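Local atomic coordinates of Lin2722 protein (Listeria innocua, PDB entry 3DS8), a protein that is of unknown function but has an alpha/beta-hydrolase fold, consistent with a hydrolytic enzyme. Residues Gly51-Asp56 and Pro60-Gly65. Residues are numbered along the deposited sequence; the frame is centred on the assembly and turned at random.
Sequences GKLTKD and PIIKFG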
loop_
_atom_site.group_PDB
_atom_site.type_symbol
_atom_site.label_atom_id
_atom_site.label_comp_id
_atom_site.label_asym_id
_atom_site.label_seq_id
_atom_site.Cartn_x
_atom_site.Cartn_y
_atom_site.Cartn_z
ATOM N N GLY A 51 -2.696 8.200 21.263
ATOM C CA GLY A 51 -1.325 7.855 21.569
ATOM C C GLY A 51 -0.392 9.030 21.315
ATOM O O GLY A 51 -0.804 10.067 20.805
ATOM N N LYS A 52 0.859 8.869 21.665
ATOM C CA LYS A 52 1.852 9.905 21.502
ATOM C C LYS A 52 3.143 9.197 21.162
ATOM O O LYS A 52 3.522 8.260 21.866
ATOM C CB LYS A 52 2.038 10.666 22.818
ATOM C CG LYS A 52 3.182 11.702 22.816
ATOM C CD LYS A 52 2.771 12.893 21.987
ATOM C CE LYS A 52 3.898 13.900 21.685
ATOM N NZ LYS A 52 3.321 15.227 21.331
ATOM N N LEU A 53 3.849 9.667 20.148
ATOM C CA LEU A 53 5.167 9.106 19.822
ATOM C C LEU A 53 6.226 9.893 20.557
ATOM O O LEU A 53 6.136 11.136 20.645
ATOM C CB LEU A 53 5.401 9.151 18.307
ATOM C CG LEU A 53 4.339 8.431 17.497
ATOM C CD1 LEU A 53 4.540 8.661 15.988
ATOM C CD2 LEU A 53 4.333 6.932 17.839
ATOM N N THR A 54 7.204 9.183 21.125
ATOM C CA THR A 54 8.283 9.795 21.903
ATOM C C THR A 54 9.496 10.022 21.034
ATOM O O THR A 54 9.544 9.594 19.859
ATOM C CB THR A 54 8.732 8.928 23.103
ATOM O OG1 THR A 54 9.518 7.814 22.651
ATOM C CG2 THR A 54 7.534 8.416 23.892
ATOM N N LYS A 55 10.479 10.704 21.630
ATOM C CA LYS A 55 11.785 10.923 21.002
ATOM C C LYS A 55 12.536 9.619 20.753
ATOM O O LYS A 55 13.402 9.566 19.868
ATOM C CB LYS A 55 12.663 11.863 21.859
ATOM C CG LYS A 55 12.898 11.393 23.292
ATOM C CD LYS A 55 13.703 12.427 24.099
ATOM C CE LYS A 55 14.114 11.864 25.444
ATOM N NZ LYS A 55 14.898 12.881 26.227
ATOM N N ASP A 56 12.221 8.578 21.526
ATOM C CA ASP A 56 12.853 7.287 21.331
ATOM C C ASP A 56 12.096 6.378 20.356
ATOM O O ASP A 56 12.430 5.174 20.261
ATOM C CB ASP A 56 13.009 6.556 22.652
ATOM C CG ASP A 56 13.911 7.283 23.609
ATOM O OD1 ASP A 56 15.065 7.612 23.240
ATOM O OD2 ASP A 56 13.450 7.526 24.724
ATOM N N PRO A 60 8.008 4.144 14.004
ATOM C CA PRO A 60 6.702 4.161 14.659
ATOM C C PRO A 60 5.588 3.816 13.679
ATOM O O PRO A 60 5.596 4.252 12.535
ATOM C CB PRO A 60 6.585 5.586 15.187
ATOM C CG PRO A 60 7.479 6.371 14.307
ATOM C CD PRO A 60 8.634 5.476 14.009
ATOM N N ILE A 61 4.650 3.009 14.138
ATOM C CA ILE A 61 3.520 2.575 13.343
ATOM C C ILE A 61 2.316 3.525 13.528
ATOM O O ILE A 61 1.919 3.884 14.653
ATOM C CB ILE A 61 3.167 1.114 13.680
ATOM C CG1 ILE A 61 4.311 0.194 13.211
ATOM C CG2 ILE A 61 1.801 0.692 13.048
ATOM C CD1 ILE A 61 4.127 -1.230 13.669
ATOM N N ILE A 62 1.750 3.939 12.407
ATOM C CA ILE A 62 0.508 4.707 12.399
ATOM C C ILE A 62 -0.627 3.815 11.892
ATOM O O ILE A 62 -0.734 3.501 10.701
ATOM C CB ILE A 62 0.629 5.977 11.537
ATOM C CG1 ILE A 62 1.920 6.755 11.865
ATOM C CG2 ILE A 62 -0.698 6.827 11.632
ATOM C CD1 ILE A 62 2.095 7.280 13.275
ATOM N N LYS A 63 -1.441 3.353 12.821
ATOM C CA LYS A 63 -2.589 2.528 12.487
ATOM C C LYS A 63 -3.701 3.466 12.050
ATOM O O LYS A 63 -4.259 4.200 12.850
ATOM C CB LYS A 63 -3.013 1.690 13.689
ATOM C CG LYS A 63 -1.912 0.770 14.171
ATOM C CD LYS A 63 -2.397 -0.174 15.280
ATOM C CE LYS A 63 -1.285 -1.057 15.763
ATOM N NZ LYS A 63 -1.737 -1.910 16.906
ATOM N N PHE A 64 -4.034 3.415 10.779
ATOM C CA PHE A 64 -4.937 4.415 10.214
ATOM C C PHE A 64 -6.341 3.868 9.970
ATOM O O PHE A 64 -6.501 2.743 9.498
ATOM C CB PHE A 64 -4.347 4.978 8.920
ATOM C CG PHE A 64 -4.904 6.296 8.555
ATOM C CD1 PHE A 64 -4.342 7.453 9.063
ATOM C CD2 PHE A 64 -6.011 6.388 7.737
ATOM C CE1 PHE A 64 -4.864 8.687 8.768
ATOM C CE2 PHE A 64 -6.547 7.628 7.419
ATOM C CZ PHE A 64 -5.979 8.786 7.940
ATOM N N GLY A 65 -7.363 4.678 10.240
ATOM C CA GLY A 65 -8.717 4.253 9.981
ATOM C C GLY A 65 -9.518 5.324 9.276
ATOM O O GLY A 65 -9.512 6.451 9.696
#
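Beside Leu53, which reaches across to Pro60 and Ile62, the hydroxyl OG1 of Thr54 has two hydrogen-bonding partners, backbone and side chain. The backbone N of Asp56 donates to Thr54 OG1 at 3.0 Å. This bond is weak and bent, 134° at the hydrogen, and has the pattern of an ST turn. Glu35 OE2 also hydrogen-bonds to Thr54 OG1. The contact itself is apolar. Leu53 turns its CB toward residues 60-65; chi1 of -57° sets CG anti to the carbonyl carbon, and a trans chi2 then leaves both methyls within reach of Pro60. Leu53 CD2 meets Pro60 CB at 3.7 Å, and Leu53 CD1 lies 3.8 Å from the same Pro60 CB. The two side chains cross at about a right angle. CD1 of Leu53 also touches CD1 of Ile62, 3.9 Å away. Ile62 does not aim its CB at Leu53; chi2 of -61° bends its CD1 round to the meeting. Leu53 N hydrogen-bonds to Tyr91 OH, and the Leu53 side chain also touches Phe93. Strand 61-66 runs parallel between strands 36-42 and 6-9. The loop after strand 46-50 thus meets its start through buried aliphatic contacts, resting on dispersion and burial of nonpolar surface.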